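Local coordinates for protein nucleoporin nup120 (Schizosaccharomyces pombe, PDB 4GQ2) that serves as a structural constituent of the nuclear pore complex, whose nucleoporins can also dock transport factors, at residues I697-L700 / S701-S705; D88-L91 / N92-E96; Y302-S306 / H307-S311. All coordinates share one frame; numbering follows the deposited sequence.

Contact 1. Residues I697-L700 / S701-S705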
ATOM      1  N   ILE A 697      25.059   3.241   2.710  1.00 38.00           N
ATOM      2  CA  ILE A 697      24.969   4.645   3.121  1.00 36.54           C
ATOM      3  C   ILE A 697      25.487   4.821   4.547  1.00 34.10           C
ATOM      4  O   ILE A 697      26.290   5.720   4.798  1.00 45.57           O
ATOM      5  CB  ILE A 697      23.531   5.216   2.987  1.00 35.08           C
ATOM      6  CG1 ILE A 697      23.128   5.309   1.511  1.00 31.16           C
ATOM      7  CG2 ILE A 697      23.425   6.586   3.647  1.00 33.55           C
ATOM      8  CD1 ILE A 697      21.657   5.598   1.272  1.00 30.24           C
ATOM      9  N   PHE A 698      25.056   3.959   5.470  1.00 32.17           N
ATOM     10  CA  PHE A 698      25.521   4.053   6.864  1.00 37.06           C
ATOM     11  C   PHE A 698      27.042   3.905   6.921  1.00 45.34           C
ATOM     12  O   PHE A 698      27.732   4.629   7.648  1.00 40.83           O
ATOM     13  CB  PHE A 698      24.903   2.971   7.757  1.00 33.93           C
ATOM     14  CG  PHE A 698      23.407   3.039   7.890  1.00 36.08           C
ATOM     15  CD1 PHE A 698      22.677   4.113   7.399  1.00 35.40           C
ATOM     16  CD2 PHE A 698      22.726   2.018   8.557  1.00 34.34           C
ATOM     17  CE1 PHE A 698      21.294   4.146   7.528  1.00 37.44           C
ATOM     18  CE2 PHE A 698      21.350   2.054   8.701  1.00 34.23           C
ATOM     19  CZ  PHE A 698      20.631   3.119   8.182  1.00 34.59           C
ATOM     20  N   LEU A 699      27.548   2.952   6.143  1.00 48.61           N
ATOM     21  CA  LEU A 699      28.970   2.645   6.098  1.00 49.15           C
ATOM     22  C   LEU A 699      29.787   3.824   5.563  1.00 42.39           C
ATOM     23  O   LEU A 699      30.750   4.258   6.200  1.00 40.99           O
ATOM     24  CB  LEU A 699      29.197   1.393   5.253  1.00 54.18           C
ATOM     25  CG  LEU A 699      30.395   0.494   5.557  1.00 56.14           C
ATOM     26  CD1 LEU A 699      30.400   0.042   7.008  1.00 50.62           C
ATOM     27  CD2 LEU A 699      30.353  -0.699   4.619  1.00 46.06           C
ATOM     28  N   LEU A 700      29.375   4.353   4.414  1.00 36.81           N
ATOM     29  CA  LEU A 700      30.008   5.530   3.812  1.00 39.43           C
ATOM     30  C   LEU A 700      29.996   6.739   4.747  1.00 45.13           C
ATOM     31  O   LEU A 700      30.998   7.442   4.878  1.00 57.10           O
ATOM     32  CB  LEU A 700      29.345   5.863   2.469  1.00 39.89           C
ATOM     33  CG  LEU A 700      30.003   5.346   1.182  1.00 50.50           C
ATOM     34  CD1 LEU A 700      30.992   4.204   1.405  1.00 44.45           C
ATOM     35  CD2 LEU A 700      28.957   4.966   0.142  1.00 49.98           C
ATOM     36  N   SER A 701      28.864   6.954   5.411  1.00 43.38           N
ATOM     37  CA  SER A 701      28.719   8.018   6.398  1.00 42.87           C
ATOM     38  C   SER A 701      29.653   7.866   7.603  1.00 44.12           C
ATOM     39  O   SER A 701      30.138   8.860   8.145  1.00 48.78           O
ATOM     40  CB  SER A 701      27.264   8.090   6.872  1.00 45.89           C
ATOM     41  OG  SER A 701      27.151   8.875   8.043  1.00 41.34           O
ATOM     42  N   LEU A 702      29.873   6.630   8.039  1.00 45.83           N
ATOM     43  CA  LEU A 702      30.791   6.354   9.146  1.00 44.65           C
ATOM     44  C   LEU A 702      32.232   6.691   8.744  1.00 45.51           C
ATOM     45  O   LEU A 702      32.926   7.421   9.448  1.00 46.08           O
ATOM     46  CB  LEU A 702      30.687   4.882   9.573  1.00 39.59           C
ATOM     47  CG  LEU A 702      31.362   4.461  10.887  1.00 43.00           C
ATOM     48  CD1 LEU A 702      30.614   3.298  11.506  1.00 38.05           C
ATOM     49  CD2 LEU A 702      32.832   4.101  10.704  1.00 43.37           C
ATOM     50  N   ILE A 703      32.647   6.145   7.604  1.00 42.90           N
ATOM     51  CA  ILE A 703      33.989   6.273   7.059  1.00 39.49           C
ATOM     52  C   ILE A 703      34.420   7.730   6.893  1.00 47.99           C
ATOM     53  O   ILE A 703      35.503   8.108   7.337  1.00 49.09           O
ATOM     54  CB  ILE A 703      34.070   5.550   5.690  1.00 43.29           C
ATOM     55  CG1 ILE A 703      33.979   4.035   5.874  1.00 36.13           C
ATOM     56  CG2 ILE A 703      35.336   5.930   4.926  1.00 49.30           C
ATOM     57  CD1 ILE A 703      33.687   3.288   4.586  1.00 45.57           C
ATOM     58  N   THR A 704      33.567   8.544   6.274  1.00 46.43           N
ATOM     59  CA  THR A 704      33.921   9.923   5.933  1.00 39.07           C
ATOM     60  C   THR A 704      33.857  10.862   7.138  1.00 41.22           C
ATOM     61  O   THR A 704      34.114  12.055   7.010  1.00 44.08           O
ATOM     62  CB  THR A 704      33.064  10.487   4.775  1.00 41.84           C
ATOM     63  OG1 THR A 704      31.678  10.530   5.165  1.00 42.05           O
ATOM     64  CG2 THR A 704      33.229   9.632   3.509  1.00 34.65           C
ATOM     65  N   SER A 705      33.518  10.319   8.302  1.00 48.45           N
ATOM     66  CA  SER A 705      33.504  11.096   9.540  1.00 49.47           C
ATOM     67  C   SER A 705      34.659  10.693  10.457  1.00 51.91           C
ATOM     68  O   SER A 705      34.810  11.235  11.553  1.00 47.29           O
ATOM     69  CB  SER A 705      32.173  10.906  10.267  1.00 52.75           C
ATOM     70  OG  SER A 705      31.083  11.152   9.396  1.00 60.13           O
TER

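Contact 2. Residues D88-L91 / N92-E96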
ATOM      1  N   ASP A  88      -9.649 -17.528 -11.360  1.00 35.86           N
ATOM      2  CA  ASP A  88      -8.757 -17.512 -12.517  1.00 35.56           C
ATOM      3  C   ASP A  88      -7.352 -17.098 -12.068  1.00 39.85           C
ATOM      4  O   ASP A  88      -7.156 -16.012 -11.521  1.00 34.61           O
ATOM      5  CB  ASP A  88      -9.288 -16.564 -13.597  1.00 32.51           C
ATOM      6  CG  ASP A  88      -8.432 -16.561 -14.865  1.00 42.77           C
ATOM      7  OD1 ASP A  88      -7.297 -17.076 -14.833  1.00 47.78           O
ATOM      8  OD2 ASP A  88      -8.889 -16.037 -15.902  1.00 51.74           O
ATOM      9  N   VAL A  89      -6.375 -17.969 -12.298  1.00 39.41           N
ATOM     10  CA  VAL A  89      -5.003 -17.706 -11.868  1.00 38.62           C
ATOM     11  C   VAL A  89      -4.042 -17.678 -13.051  1.00 40.59           C
ATOM     12  O   VAL A  89      -2.836 -17.884 -12.879  1.00 33.63           O
ATOM     13  CB  VAL A  89      -4.527 -18.723 -10.804  1.00 39.14           C
ATOM     14  CG1 VAL A  89      -5.384 -18.628  -9.550  1.00 33.92           C
ATOM     15  CG2 VAL A  89      -4.555 -20.146 -11.357  1.00 37.26           C
ATOM     16  N   SER A  90      -4.583 -17.413 -14.244  1.00 43.14           N
ATOM     17  CA  SER A  90      -3.792 -17.358 -15.480  1.00 43.20           C
ATOM     18  C   SER A  90      -2.698 -16.311 -15.380  1.00 49.69           C
ATOM     19  O   SER A  90      -2.951 -15.193 -14.942  1.00 44.44           O
ATOM     20  CB  SER A  90      -4.674 -17.022 -16.683  1.00 38.12           C
ATOM     21  OG  SER A  90      -5.858 -17.794 -16.683  1.00 48.42           O
ATOM     22  N   LEU A  91      -1.491 -16.687 -15.796  1.00 63.16           N
ATOM     23  CA  LEU A  91      -0.330 -15.792 -15.809  1.00 59.44           C
ATOM     24  C   LEU A  91      -0.081 -15.194 -17.190  1.00 66.70           C
ATOM     25  O   LEU A  91       0.447 -14.084 -17.304  1.00 72.66           O
ATOM     26  CB  LEU A  91       0.925 -16.532 -15.324  1.00 54.64           C
ATOM     27  CG  LEU A  91       1.424 -16.328 -13.886  1.00 49.18           C
ATOM     28  CD1 LEU A  91       0.300 -15.954 -12.943  1.00 51.22           C
ATOM     29  CD2 LEU A  91       2.159 -17.559 -13.370  1.00 40.33           C
ATOM     30  N   ASN A  92      -0.458 -15.939 -18.231  1.00 79.80           N
ATOM     31  CA  ASN A  92      -0.306 -15.494 -19.618  1.00 76.77           C
ATOM     32  C   ASN A  92      -1.329 -14.432 -19.993  1.00 60.37           C
ATOM     33  O   ASN A  92      -2.404 -14.355 -19.395  1.00 62.50           O
ATOM     34  CB  ASN A  92      -0.429 -16.675 -20.585  1.00 94.31           C
ATOM     35  CG  ASN A  92       0.723 -17.656 -20.467  1.00 94.49           C
ATOM     36  OD1 ASN A  92       1.890 -17.266 -20.382  1.00 88.77           O
ATOM     37  ND2 ASN A  92       0.397 -18.945 -20.468  1.00 93.14           N
ATOM     38  N   SER A  93      -0.984 -13.609 -20.974  1.00 59.91           N
ATOM     39  CA  SER A  93      -1.931 -12.635 -21.509  1.00 82.08           C
ATOM     40  C   SER A  93      -2.893 -13.325 -22.472  1.00 85.37           C
ATOM     41  O   SER A  93      -2.499 -14.235 -23.205  1.00 76.51           O
ATOM     42  CB  SER A  93      -1.204 -11.474 -22.204  1.00 73.94           C
ATOM     43  OG  SER A  93      -0.083 -11.918 -22.950  1.00 82.09           O
ATOM     44  N   LYS A  94      -4.154 -12.906 -22.453  1.00 88.58           N
ATOM     45  CA  LYS A  94      -5.137 -13.426 -23.396  1.00 83.11           C
ATOM     46  C   LYS A  94      -5.602 -12.364 -24.388  1.00 86.46           C
ATOM     47  O   LYS A  94      -5.208 -11.200 -24.305  1.00 86.03           O
ATOM     48  CB  LYS A  94      -6.331 -14.049 -22.660  1.00 93.00           C
ATOM     49  CG  LYS A  94      -6.247 -15.563 -22.511  1.00 92.68           C
ATOM     50  CD  LYS A  94      -5.621 -15.995 -21.190  1.00 87.30           C
ATOM     51  CE  LYS A  94      -6.657 -16.543 -20.215  1.00 85.96           C
ATOM     52  NZ  LYS A  94      -7.685 -15.544 -19.807  1.00 92.62           N
ATOM     53  N   LYS A  95      -6.421 -12.793 -25.344  1.00 98.30           N
ATOM     54  CA  LYS A  95      -7.142 -11.888 -26.227  1.00 93.76           C
ATOM     55  C   LYS A  95      -8.499 -11.560 -25.601  1.00 93.63           C
ATOM     56  O   LYS A  95      -9.450 -11.219 -26.311  1.00 89.97           O
ATOM     57  CB  LYS A  95      -7.372 -12.550 -27.590  1.00105.13           C
ATOM     58  CG  LYS A  95      -6.202 -12.497 -28.559  1.00117.48           C
ATOM     59  CD  LYS A  95      -6.627 -13.014 -29.929  1.00109.81           C
ATOM     60  CE  LYS A  95      -5.542 -12.825 -30.980  1.00103.64           C
ATOM     61  NZ  LYS A  95      -4.425 -13.802 -30.847  1.00 88.25           N
ATOM     62  N   GLU A  96      -8.586 -11.661 -24.274  1.00 77.47           N
ATOM     63  CA  GLU A  96      -9.883 -11.692 -23.589  1.00 71.05           C
ATOM     64  C   GLU A  96     -10.061 -10.599 -22.526  1.00 59.70           C
ATOM     65  O   GLU A  96      -9.075 -10.054 -22.030  1.00 54.30           O
ATOM     66  CB  GLU A  96     -10.115 -13.081 -22.975  1.00 69.78           C
ATOM     67  CG  GLU A  96     -10.098 -14.224 -23.986  1.00 87.87           C
ATOM     68  CD  GLU A  96     -10.935 -15.419 -23.561  1.00 91.80           C
ATOM     69  OE1 GLU A  96     -12.095 -15.219 -23.137  1.00 85.05           O
ATOM     70  OE2 GLU A  96     -10.439 -16.563 -23.667  1.00 82.62           O
TER

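Contact 3. Residues Y302-S306 / H307-S311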
ATOM      1  N   TYR A 302       7.455 -44.799  -3.260  1.00 51.79           N
ATOM      2  CA  TYR A 302       7.584 -45.921  -2.335  1.00 62.06           C
ATOM      3  C   TYR A 302       7.834 -45.389  -0.930  1.00 68.23           C
ATOM      4  O   TYR A 302       8.887 -44.798  -0.675  1.00 73.15           O
ATOM      5  CB  TYR A 302       8.774 -46.805  -2.711  1.00 59.56           C
ATOM      6  CG  TYR A 302       8.620 -47.650  -3.955  1.00 73.25           C
ATOM      7  CD1 TYR A 302       8.885 -47.118  -5.218  1.00 75.42           C
ATOM      8  CD2 TYR A 302       8.256 -48.999  -3.866  1.00 80.65           C
ATOM      9  CE1 TYR A 302       8.767 -47.893  -6.360  1.00 85.06           C
ATOM     10  CE2 TYR A 302       8.140 -49.783  -5.006  1.00 82.50           C
ATOM     11  CZ  TYR A 302       8.397 -49.224  -6.248  1.00 85.87           C
ATOM     12  OH  TYR A 302       8.286 -49.986  -7.390  1.00 99.24           O
ATOM     13  N   PRO A 303       6.871 -45.587  -0.015  1.00 57.58           N
ATOM     14  CA  PRO A 303       7.090 -45.244   1.393  1.00 65.70           C
ATOM     15  C   PRO A 303       8.221 -46.062   2.024  1.00 77.69           C
ATOM     16  O   PRO A 303       8.458 -47.206   1.627  1.00 75.95           O
ATOM     17  CB  PRO A 303       5.753 -45.591   2.051  1.00 67.26           C
ATOM     18  CG  PRO A 303       4.753 -45.485   0.947  1.00 68.27           C
ATOM     19  CD  PRO A 303       5.469 -45.951  -0.288  1.00 59.31           C
ATOM     20  N   ASP A 304       8.914 -45.454   2.986  1.00 84.91           N
ATOM     21  CA  ASP A 304      10.026 -46.079   3.704  1.00 67.80           C
ATOM     22  C   ASP A 304       9.847 -45.865   5.188  1.00 81.16           C
ATOM     23  O   ASP A 304       8.780 -45.459   5.649  1.00 78.44           O
ATOM     24  CB  ASP A 304      11.351 -45.403   3.338  1.00 68.87           C
ATOM     25  CG  ASP A 304      11.955 -45.922   2.061  1.00 65.52           C
ATOM     26  OD1 ASP A 304      11.317 -46.734   1.364  1.00 65.27           O
ATOM     27  OD2 ASP A 304      13.084 -45.490   1.748  1.00 74.01           O
ATOM     28  N   ASN A 305      10.922 -46.128   5.925  1.00 95.45           N
ATOM     29  CA  ASN A 305      11.051 -45.684   7.299  1.00 96.50           C
ATOM     30  C   ASN A 305      11.504 -44.229   7.336  1.00 84.78           C
ATOM     31  O   ASN A 305      11.200 -43.509   8.287  1.00 82.39           O
ATOM     32  CB  ASN A 305      12.050 -46.563   8.051  1.00110.66           C
ATOM     33  CG  ASN A 305      11.600 -48.009   8.139  1.00113.97           C
ATOM     34  OD1 ASN A 305      12.190 -48.892   7.513  1.00108.09           O
ATOM     35  ND2 ASN A 305      10.544 -48.257   8.907  1.00107.92           N
ATOM     36  N   SER A 306      12.217 -43.803   6.291  1.00 86.82           N
ATOM     37  CA  SER A 306      12.778 -42.450   6.216  1.00 89.00           C
ATOM     38  C   SER A 306      12.480 -41.729   4.897  1.00 92.88           C
ATOM     39  O   SER A 306      13.370 -41.533   4.064  1.00 98.98           O
ATOM     40  CB  SER A 306      14.289 -42.487   6.465  1.00 88.66           C
ATOM     41  OG  SER A 306      14.950 -43.192   5.431  1.00 93.50           O
ATOM     42  N   HIS A 307      11.216 -41.348   4.719  1.00 89.02           N
ATOM     43  CA  HIS A 307      10.765 -40.471   3.614  1.00 89.15           C
ATOM     44  C   HIS A 307      10.549 -41.119   2.269  1.00 77.78           C
ATOM     45  O   HIS A 307       9.892 -40.541   1.400  1.00 71.13           O
ATOM     46  CB  HIS A 307      11.631 -39.209   3.497  1.00 79.34           C
ATOM     47  CG  HIS A 307      11.731 -38.423   4.784  1.00 77.14           C
ATOM     48  ND1 HIS A 307      10.659 -38.171   5.565  1.00 71.41           N
ATOM     49  CD2 HIS A 307      12.824 -37.843   5.421  1.00 76.04           C
ATOM     50  CE1 HIS A 307      11.047 -37.467   6.645  1.00 68.67           C
ATOM     51  NE2 HIS A 307      12.371 -37.264   6.555  1.00 72.27           N
ATOM     52  N   GLY A 308      11.081 -42.322   2.081  1.00 65.69           N
ATOM     53  CA  GLY A 308      10.791 -43.093   0.876  1.00 59.26           C
ATOM     54  C   GLY A 308      11.745 -42.877  -0.283  1.00 58.29           C
ATOM     55  O   GLY A 308      12.864 -42.396  -0.104  1.00 57.42           O
ATOM     56  N   SER A 309      11.288 -43.248  -1.475  1.00 53.14           N
ATOM     57  CA  SER A 309      12.066 -43.116  -2.701  1.00 54.83           C
ATOM     58  C   SER A 309      11.111 -43.054  -3.883  1.00 51.53           C
ATOM     59  O   SER A 309       9.911 -43.265  -3.724  1.00 55.12           O
ATOM     60  CB  SER A 309      13.042 -44.289  -2.860  1.00 59.02           C
ATOM     61  OG  SER A 309      12.368 -45.537  -2.828  1.00 65.74           O
ATOM     62  N   PHE A 310      11.643 -42.766  -5.065  1.00 48.76           N
ATOM     63  CA  PHE A 310      10.813 -42.588  -6.248  1.00 62.53           C
ATOM     64  C   PHE A 310      11.318 -43.399  -7.438  1.00 66.28           C
ATOM     65  O   PHE A 310      12.523 -43.582  -7.607  1.00 56.24           O
ATOM     66  CB  PHE A 310      10.748 -41.108  -6.633  1.00 65.60           C
ATOM     67  CG  PHE A 310       9.992 -40.249  -5.655  1.00 58.45           C
ATOM     68  CD1 PHE A 310      10.642 -39.663  -4.573  1.00 60.09           C
ATOM     69  CD2 PHE A 310       8.633 -40.007  -5.829  1.00 65.63           C
ATOM     70  CE1 PHE A 310       9.950 -38.867  -3.675  1.00 62.26           C
ATOM     71  CE2 PHE A 310       7.933 -39.208  -4.938  1.00 60.93           C
ATOM     72  CZ  PHE A 310       8.594 -38.637  -3.860  1.00 56.96           C
ATOM     73  N   SER A 311      10.386 -43.874  -8.261  1.00 70.65           N
ATOM     74  CA  SER A 311      10.716 -44.586  -9.492  1.00 64.55           C
ATOM     75  C   SER A 311      10.173 -43.861 -10.718  1.00 66.82           C
ATOM     76  O   SER A 311       9.155 -43.176 -10.640  1.00 79.09           O
ATOM     77  CB  SER A 311      10.160 -46.010  -9.454  1.00 59.81           C
ATOM     78  OG  SER A 311      10.911 -46.827  -8.580  1.00 67.16           O
TER

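Contact 1. Residues I697-L700 / S701-S705
Phe-698 gives its carbonyl to the amide of Leu-702, one turn further along the helix, while its CB leaves the backbone away from residues 701-705. The ring meets the imidazole of His-585, the two planes only about 20° apart, and Leu-584 and Met-588 also touch it. The other flat groups are the peptide carbonyls. Ile-697 O is met by Ser-701 N at 2.9 Å, and Ile-703 N directs its N-H at Leu-699 O at 171°. Beside this last bond lies the side chain of Ile-703. With CG1 anti to its own carbonyl carbon (chi1 -70°), the chain runs back past the acceptor: CG1 comes to 3.3 Å from Leu-699 O. Its terminal CD1 lies 4.4 Å from Leu-699 CG and 4.3 Å from Leu-700 CD1, an apolar contact of three branched residues on one side of the turn. Leu-700 and Ile-697 also pack on helix 719-739, Leu-699 on helix 571-585. Ser-701 packs on Phe-619, Tyr-620 and Ile-624 of helix 612-624, and its buried OG is satisfied by Leu-616 O. Towards the end, Leu-700 O receives Thr-704 N at 3.1 Å. Ser-705 has left the helix, yet its hydroxyl folds back and donates to Ser-701 O at 2.8 Å, nearly along the C=O axis, taking the place its own N would hold if the helix went on. That N bonds instead to Leu-702 O, three residues back. This is the C-terminal turn of a long alpha helix, 672-703, packed among helices 571-585, 612-624 and 719-739; residues 697-705 lie in the Nup120 helical domain, and the turn is finished by a serine hydroxyl bonded to the carbonyl four residues earlier.

Contact 2. Residues D88-L91 / N92-E96
Asp-88 and Lys-94 approach each other from opposite directions across a bend of the chain, but Asp-88 OD2 and Lys-94 NZ stay 4.1 Å apart, beyond a salt bridge. The charges probably still attract, while the aspartate spends its bonds elsewhere. Its OD1 takes the backbone N of Ser-90 at 2.8 Å, with an N-H...O angle of 165°, which makes an Asx turn. The carboxylate reaches that amide because CG stands opposite the backbone N of Asp-88 (chi1 -177°), swung towards the following peptides. Ser-90 OG donates to the same oxygen, though the modelled 2.5 Å is very short and its exact length doubtful. Asp-88 OD2 is held by Ser-99 and Gln-72, and Ser-90 OG also accepts from Thr-73 N, so this buried end of the loop is tightly pinned. The second half is far looser. Lys-94, bent at three successive torsions, only lays its CE beside Ser-90, 3.8 Å from the OG and 4.1 Å from the CB. No hydrogen bond joins residues 88-91 to residues 92-96, and Lys-95 is exposed to solvent. Even here some polar ends find partners: Ser-93 OG bonds to Tyr-779 OH, and Glu-96 forms a salt bridge with Lys-145. The loop leaves strand 83-88 and leads to strand 101-106 of the propeller. Val-89 lies on strand 73-79, while Val-89 and Leu-91 both touch Phe-673 at the start of helix 672-703.

Contact 3. Residues Y302-S306 / H307-S311
Tyr-302 and Ser-309 form the last hydrogen-bonded pair of a beta hairpin that joins strands 297-302 and 309-317 in a four-stranded antiparallel sheet of the beta-propeller. Tyr-302 N donates to Ser-309 O at 2.9 Å and nearly straight, with 168° at the hydrogen; Ser-309 N returns the bond to Tyr-302 O at 3.0 Å. Both backbone donors and both acceptors of the pair are thereby satisfied. Beyond it the chain turns through residues 303-308, where Tyr-302 O is only 3.0 Å from Gly-308 CA. A CB on that residue would strike this oxygen, and its backbone angles also call for glycine. The bare CA is met by Asp-304, whose CG lies 3.3 Å from it. The CB of His-307 points away from residues 302-306 overall. The ring NE2 is hydrogen-bonded to Glu-341 OE2, the backbone O to Tyr-301 OH, and the side chain also rests on Pro-338. Losing the imidazole to an alanine here is likely to leave Glu-341 without this mate and open a gap beside Pro-338. On the strand side, Phe-310 points away from residues 302-306 and its ring stacks edge-to-face with Phe-350, whereas the CB of Ser-311 points toward residues 302-306. The Ser-311 hydroxyl finds its main partner in Lys-330 O, and Tyr-302 OH has a weak bond to Tyr-313 OH. The ring edge of Tyr-302 meets Ser-311, the CB of Ser-311 in the ring plane, 3.9 Å from Tyr-302 CE1, and the OG of Ser-311 closer still, 3.3 Å from that same carbon.

In the fold
Along the chain contact 2 comes first, then contact 3, then contact 1, and none of them touches another. Contacts 2 and 3 both belong to the beta-propeller but to different sheets, their centres about 38 Å apart: one is a loop between strands 83-88 and 101-106, the other the hairpin between strands 297-302 and 309-317. Contact 1 lies in the helical domain, its centre about 48 Å from that of contact 2 and about 54 Å from that of contact 3. Helix 672-703 links the two regions: its beginning packs on the loop of contact 2, and its last turn and the residues after it form contact 1, so that one helix touches the propeller at its start and lies in the helical domain at its end.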